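Local coordinates for protein CHAD domain (Ricinus communis, PDB 6QV5) that probably binds inorganic polyphosphate, as an all-helical CHAD module, and also binds zinc, at residues L18-D23 with P31-N36; L38-R43 with V64-S69. All blocks are in the same frame, centred on the assembly; numbering follows the deposited sequence. Where two conformers were deposited one is given.

In the fold
Both contacts use helix 26-42, the first helix of this all-helical chain, and lie in series along the sequence, their centres about 14 Å apart. In contact 1 the loop that precedes the helix lies back on residues 31-36; in contact 2 the C-terminal part of the same helix packs against helix 54-73, roughly antiparallel to it. They meet where Asn36 OD1 takes a probable hydrogen bond from Arg66 NH1 and Leu34 packs on Leu67. Contact 1 is peripheral, about 20 Å from the centre of the chain, contact 2 deeper and buried, at about 10 Å. Together they join the N-terminal loop to two core helices, away from the zinc site.

Contact 1 (L18-D23 with P31-N36); sequences LALDAD and PAILGN
The side-chain amide of Asn36, against which Leu18 lies, is held at both ends: OD1 accepts a hydrogen bond from Arg66 NH1, on helix 54-73, and ND2 donates to the backbone O of Gln16, two residues before Leu18. With both polar atoms engaged, the rotation of the amide is well defined, and the bond to Gln16 fixes the incoming loop beside the helix. Leu18 CB then approaches Asn36 ND2 to 4.0 Å, the two side chains sliding past each other in opposite directions. Leu18 sends CG away from its own N (chi1 -167°), which carries the forked end past the amide and on to the preceding turn of the helix. There the branches part: CD1 comes within 3.7 Å of Ala32 O, a carbonyl already used by Asn36 N within the helix, while CD2 meets Ile33 CG1 at 3.7 Å. Leu18 and Ile33 cross at about a right angle, so the leucine's end touches the middle of the isoleucine rather than running along it. Leu20 adds to the same two residues, its CD2 on Ala32 CB at 4.0 Å and its CD1 near Ile33 CD1 at 4.3 Å. The small Ala32 methyl is thus touched by both leucines, Leu18 CD1 being 4.1 Å from Ala32 CB. Beyond the two segments, Ile33 also packs on Phe74 and Phe218, and Leu20 on Leu221. The alternate residues Leu18 and Leu20 point to the helix, as in an extended chain; past Leu20 the chain leads away before turning into helix 26-42. This is an N-terminal arm folded over the first helix of the all-helical CHAD fold.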
loop_
_atom_site.group_PDB
_atom_site.type_symbol
_atom_site.label_atom_id
_atom_site.label_comp_id
_atom_site.label_asym_id
_atom_site.label_seq_id
_atom_site.Cartn_x
_atom_site.Cartn_y
_atom_site.Cartn_z
ATOM N N LEU A 18 -0.789 5.320 16.734
ATOM C CA LEU A 18 0.481 5.424 17.447
ATOM C C LEU A 18 0.764 6.866 17.871
ATOM O O LEU A 18 1.118 7.707 17.040
ATOM C CB LEU A 18 1.630 4.834 16.602
ATOM C CG LEU A 18 2.966 4.583 17.311
ATOM C CD1 LEU A 18 2.907 3.346 18.201
ATOM C CD2 LEU A 18 4.077 4.415 16.305
ATOM N N ALA A 19 0.579 7.146 19.170
ATOM C CA ALA A 19 0.805 8.467 19.750
ATOM C C ALA A 19 2.102 8.476 20.568
ATOM O O ALA A 19 2.103 8.141 21.757
ATOM C CB ALA A 19 -0.388 8.887 20.602
ATOM N N LEU A 20 3.215 8.822 19.901
ATOM C CA LEU A 20 4.540 8.892 20.516
ATOM C C LEU A 20 4.696 10.191 21.297
ATOM O O LEU A 20 4.117 11.213 20.912
ATOM C CB LEU A 20 5.647 8.810 19.444
ATOM C CG LEU A 20 5.848 7.477 18.719
ATOM C CD1 LEU A 20 6.568 7.690 17.406
ATOM C CD2 LEU A 20 6.630 6.486 19.575
ATOM N N ASP A 21 5.498 10.158 22.378
ATOM C CA ASP A 21 5.789 11.335 23.198
ATOM C C ASP A 21 6.702 12.282 22.412
ATOM O O ASP A 21 7.474 11.822 21.566
ATOM C CB ASP A 21 6.460 10.927 24.523
ATOM C CG ASP A 21 5.560 10.178 25.487
ATOM O OD1 ASP A 21 4.537 10.757 25.922
ATOM O OD2 ASP A 21 5.890 9.023 25.830
ATOM N N ALA A 22 6.597 13.597 22.672
ATOM C CA ALA A 22 7.405 14.620 21.999
ATOM C C ALA A 22 8.895 14.485 22.341
ATOM O O ALA A 22 9.743 14.732 21.481
ATOM C CB ALA A 22 6.905 16.008 22.370
ATOM N N ASP A 23 9.202 14.070 23.586
ATOM C CA ASP A 23 10.560 13.887 24.103
ATOM C C ASP A 23 11.096 12.446 23.938
ATOM O O ASP A 23 12.157 12.126 24.481
ATOM C CB ASP A 23 10.627 14.345 25.577
ATOM C CG ASP A 23 9.740 13.559 26.528
ATOM O OD1 ASP A 23 8.525 13.425 26.241
ATOM O OD2 ASP A 23 10.254 13.089 27.568
ATOM N N PRO A 31 11.110 0.619 17.574
ATOM C CA PRO A 31 10.359 -0.616 17.858
ATOM C C PRO A 31 8.849 -0.394 17.978
ATOM O O PRO A 31 8.088 -1.342 17.793
ATOM C CB PRO A 31 10.974 -1.116 19.167
ATOM C CG PRO A 31 11.453 0.105 19.842
ATOM C CD PRO A 31 11.875 1.059 18.762
ATOM N N ALA A 32 8.418 0.848 18.286
ATOM C CA ALA A 32 7.003 1.204 18.400
ATOM C C ALA A 32 6.354 1.291 17.016
ATOM O O ALA A 32 5.223 0.835 16.855
ATOM C CB ALA A 32 6.841 2.517 19.148
ATOM N N ILE A 33 7.081 1.857 16.020
ATOM C CA ILE A 33 6.647 2.006 14.624
ATOM C C ILE A 33 6.585 0.632 13.942
ATOM O O ILE A 33 5.548 0.286 13.370
ATOM C CB ILE A 33 7.539 3.036 13.853
ATOM C CG1 ILE A 33 7.238 4.479 14.312
ATOM C CG2 ILE A 33 7.397 2.906 12.321
ATOM C CD1 ILE A 33 8.375 5.466 14.152
ATOM N N LEU A 34 7.690 -0.147 14.011
ATOM C CA LEU A 34 7.769 -1.480 13.407
ATOM C C LEU A 34 6.852 -2.492 14.088
ATOM O O LEU A 34 6.294 -3.352 13.409
ATOM C CB LEU A 34 9.213 -2.000 13.345
ATOM C CG LEU A 34 10.154 -1.342 12.328
ATOM C CD1 LEU A 34 11.542 -1.895 12.467
ATOM C CD2 LEU A 34 9.683 -1.562 10.888
ATOM N N GLY A 35 6.691 -2.357 15.408
ATOM C CA GLY A 35 5.812 -3.198 16.215
ATOM C C GLY A 35 4.353 -2.997 15.851
ATOM O O GLY A 35 3.580 -3.957 15.839
ATOM N N ASN A 36 3.982 -1.742 15.526
ATOM C CA ASN A 36 2.643 -1.342 15.088
ATOM C C ASN A 36 2.355 -1.952 13.708
ATOM O O ASN A 36 1.229 -2.382 13.452
ATOM C CB ASN A 36 2.543 0.188 15.031
ATOM C CG ASN A 36 1.155 0.712 14.768
ATOM O OD1 ASN A 36 0.702 0.797 13.623
ATOM N ND2 ASN A 36 0.455 1.085 15.828
#

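Contact 2 (L38-R43 with V64-S69); sequences LEHIQR and VRRLRS
Apolar contact between Ile41 and the pair Val64 and Leu67 makes up much of this interface. Ile41 CG1 lies 4.0 Å from Val64 CG2, and Ile41 CD1 reaches Leu67 CD2 at 3.8 Å; in both pairs the side chains cross at about a right angle. One turn earlier, Leu38 brings CD2 to 4.1 Å from Leu67 CD1, so the two branches of Leu67 are divided between Leu38 and Ile41. Helix 147-163 covers part of this patch, with Leu156 on Leu38 and Leu67, and Tyr149 on Ile41.

The polar part joins His40 and Arg66. Arg66 CD lies in the plane of the imidazole at its edge, 3.7 Å from His40 ND1, and the bend at chi3 (76°) beyond CD turns the guanidinium back, tilted 64° to the ring. Arg66 NH2 gives His40 ND1 only a weak hydrogen bond of 3.3 Å. Both groups have firmer partners elsewhere: His40 NE2 with Gln59 OE1, and Arg66 NH1 with Asn36.

The axes of the short segments 38-42 and 64-69 approach to 9.0 Å, their directions 157° apart, consistent with neighbouring antiparallel helices of the four-helix bundle expected of a CHAD domain.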
loop_
_atom_site.group_PDB
_atom_site.type_symbol
_atom_site.label_atom_id
_atom_site.label_comp_id
_atom_site.label_asym_id
_atom_site.label_seq_id
_atom_site.Cartn_x
_atom_site.Cartn_y
_atom_site.Cartn_z
ATOM N N LEU A 38 3.956 -4.757 12.389
ATOM C CA LEU A 38 3.905 -6.210 12.571
ATOM C C LEU A 38 2.586 -6.661 13.190
ATOM O O LEU A 38 2.066 -7.697 12.782
ATOM C CB LEU A 38 5.106 -6.730 13.378
ATOM C CG LEU A 38 6.480 -6.661 12.693
ATOM C CD1 LEU A 38 7.600 -6.790 13.712
ATOM C CD2 LEU A 38 6.627 -7.718 11.603
ATOM N N GLU A 39 2.023 -5.867 14.132
ATOM C CA GLU A 39 0.729 -6.140 14.773
ATOM C C GLU A 39 -0.399 -6.037 13.732
ATOM O O GLU A 39 -1.296 -6.879 13.725
ATOM C CB GLU A 39 0.480 -5.176 15.949
ATOM C CG GLU A 39 -0.807 -5.437 16.722
ATOM C CD GLU A 39 -1.281 -4.322 17.638
ATOM O OE1 GLU A 39 -1.190 -3.136 17.245
ATOM O OE2 GLU A 39 -1.763 -4.641 18.748
ATOM N N HIS A 40 -0.320 -5.030 12.835
ATOM C CA HIS A 40 -1.285 -4.788 11.755
ATOM C C HIS A 40 -1.353 -5.983 10.785
ATOM O O HIS A 40 -2.432 -6.311 10.292
ATOM C CB HIS A 40 -0.940 -3.475 11.019
ATOM C CG HIS A 40 -2.012 -2.944 10.110
ATOM N ND1 HIS A 40 -1.737 -1.949 9.187
ATOM C CD2 HIS A 40 -3.325 -3.268 10.020
ATOM C CE1 HIS A 40 -2.877 -1.716 8.556
ATOM N NE2 HIS A 40 -3.861 -2.483 9.024
ATOM N N ILE A 41 -0.210 -6.656 10.562
ATOM C CA ILE A 41 -0.094 -7.845 9.712
ATOM C C ILE A 41 -0.629 -9.084 10.461
ATOM O O ILE A 41 -1.514 -9.770 9.942
ATOM C CB ILE A 41 1.382 -8.041 9.228
ATOM C CG1 ILE A 41 1.868 -6.841 8.387
ATOM C CG2 ILE A 41 1.565 -9.361 8.459
ATOM C CD1 ILE A 41 3.383 -6.636 8.334
ATOM N N GLN A 42 -0.076 -9.342 11.676
ATOM C CA GLN A 42 -0.392 -10.482 12.544
ATOM C C GLN A 42 -1.876 -10.600 12.927
ATOM O O GLN A 42 -2.429 -11.698 12.871
ATOM C CB GLN A 42 0.506 -10.447 13.798
ATOM C CG GLN A 42 0.330 -11.614 14.768
ATOM C CD GLN A 42 -0.588 -11.282 15.923
ATOM O OE1 GLN A 42 -0.366 -10.330 16.683
ATOM N NE2 GLN A 42 -1.639 -12.069 16.088
ATOM N N ARG A 43 -2.511 -9.490 13.343
ATOM C CA ARG A 43 -3.914 -9.504 13.782
ATOM C C ARG A 43 -4.937 -9.787 12.662
ATOM O O ARG A 43 -6.125 -9.947 12.958
ATOM C CB ARG A 43 -4.272 -8.219 14.546
ATOM C CG ARG A 43 -3.513 -8.023 15.868
ATOM C CD ARG A 43 -4.032 -8.883 17.009
ATOM N NE ARG A 43 -5.275 -8.353 17.572
ATOM C CZ ARG A 43 -6.352 -9.087 17.832
ATOM N NH1 ARG A 43 -6.355 -10.390 17.580
ATOM N NH2 ARG A 43 -7.438 -8.521 18.344
ATOM N N VAL A 64 1.670 -4.799 5.328
ATOM C CA VAL A 64 2.912 -5.219 4.668
ATOM C C VAL A 64 3.556 -4.000 3.987
ATOM O O VAL A 64 4.766 -3.800 4.123
ATOM C CB VAL A 64 2.689 -6.425 3.707
ATOM C CG1 VAL A 64 3.926 -6.717 2.856
ATOM C CG2 VAL A 64 2.280 -7.673 4.485
ATOM N N ARG A 65 2.735 -3.173 3.301
ATOM C CA ARG A 65 3.168 -1.942 2.631
ATOM C C ARG A 65 3.716 -0.927 3.634
ATOM O O ARG A 65 4.749 -0.310 3.365
ATOM C CB ARG A 65 2.018 -1.316 1.832
ATOM C CG ARG A 65 1.911 -1.836 0.415
ATOM C CD ARG A 65 1.154 -0.855 -0.456
ATOM N NE ARG A 65 0.563 -1.511 -1.621
ATOM C CZ ARG A 65 -0.667 -2.015 -1.651
ATOM N NH1 ARG A 65 -1.450 -1.939 -0.584
ATOM N NH2 ARG A 65 -1.125 -2.594 -2.754
ATOM N N ARG A 66 3.031 -0.771 4.794
ATOM C CA ARG A 66 3.419 0.126 5.890
ATOM C C ARG A 66 4.761 -0.304 6.483
ATOM O O ARG A 66 5.590 0.551 6.791
ATOM C CB ARG A 66 2.344 0.150 6.989
ATOM C CG ARG A 66 1.146 1.025 6.659
ATOM C CD ARG A 66 0.072 0.972 7.729
ATOM N NE ARG A 66 0.438 1.747 8.914
ATOM C CZ ARG A 66 0.772 1.220 10.088
ATOM N NH1 ARG A 66 1.097 2.005 11.105
ATOM N NH2 ARG A 66 0.777 -0.096 10.256
ATOM N N LEU A 67 4.977 -1.629 6.613
ATOM C CA LEU A 67 6.210 -2.221 7.128
ATOM C C LEU A 67 7.385 -1.952 6.178
ATOM O O LEU A 67 8.449 -1.540 6.641
ATOM C CB LEU A 67 6.021 -3.735 7.365
ATOM C CG LEU A 67 7.226 -4.521 7.901
ATOM C CD1 LEU A 67 7.401 -4.327 9.403
ATOM C CD2 LEU A 67 7.092 -5.995 7.583
ATOM N N ARG A 68 7.183 -2.167 4.859
ATOM C CA ARG A 68 8.203 -1.950 3.831
ATOM C C ARG A 68 8.637 -0.480 3.752
ATOM O O ARG A 68 9.836 -0.213 3.638
ATOM C CB ARG A 68 7.733 -2.463 2.463
ATOM C CG ARG A 68 8.887 -2.933 1.586
ATOM C CD ARG A 68 8.585 -2.794 0.107
ATOM N NE ARG A 68 7.769 -3.898 -0.402
ATOM C CZ ARG A 68 8.261 -5.019 -0.923
ATOM N NH1 ARG A 68 9.573 -5.205 -1.000
ATOM N NH2 ARG A 68 7.443 -5.962 -1.372
ATOM N N SER A 69 7.671 0.463 3.845
ATOM C CA SER A 69 7.944 1.904 3.826
ATOM C C SER A 69 8.677 2.344 5.098
ATOM O O SER A 69 9.533 3.227 5.026
ATOM C CB SER A 69 6.661 2.708 3.624
ATOM O OG SER A 69 5.752 2.542 4.699
#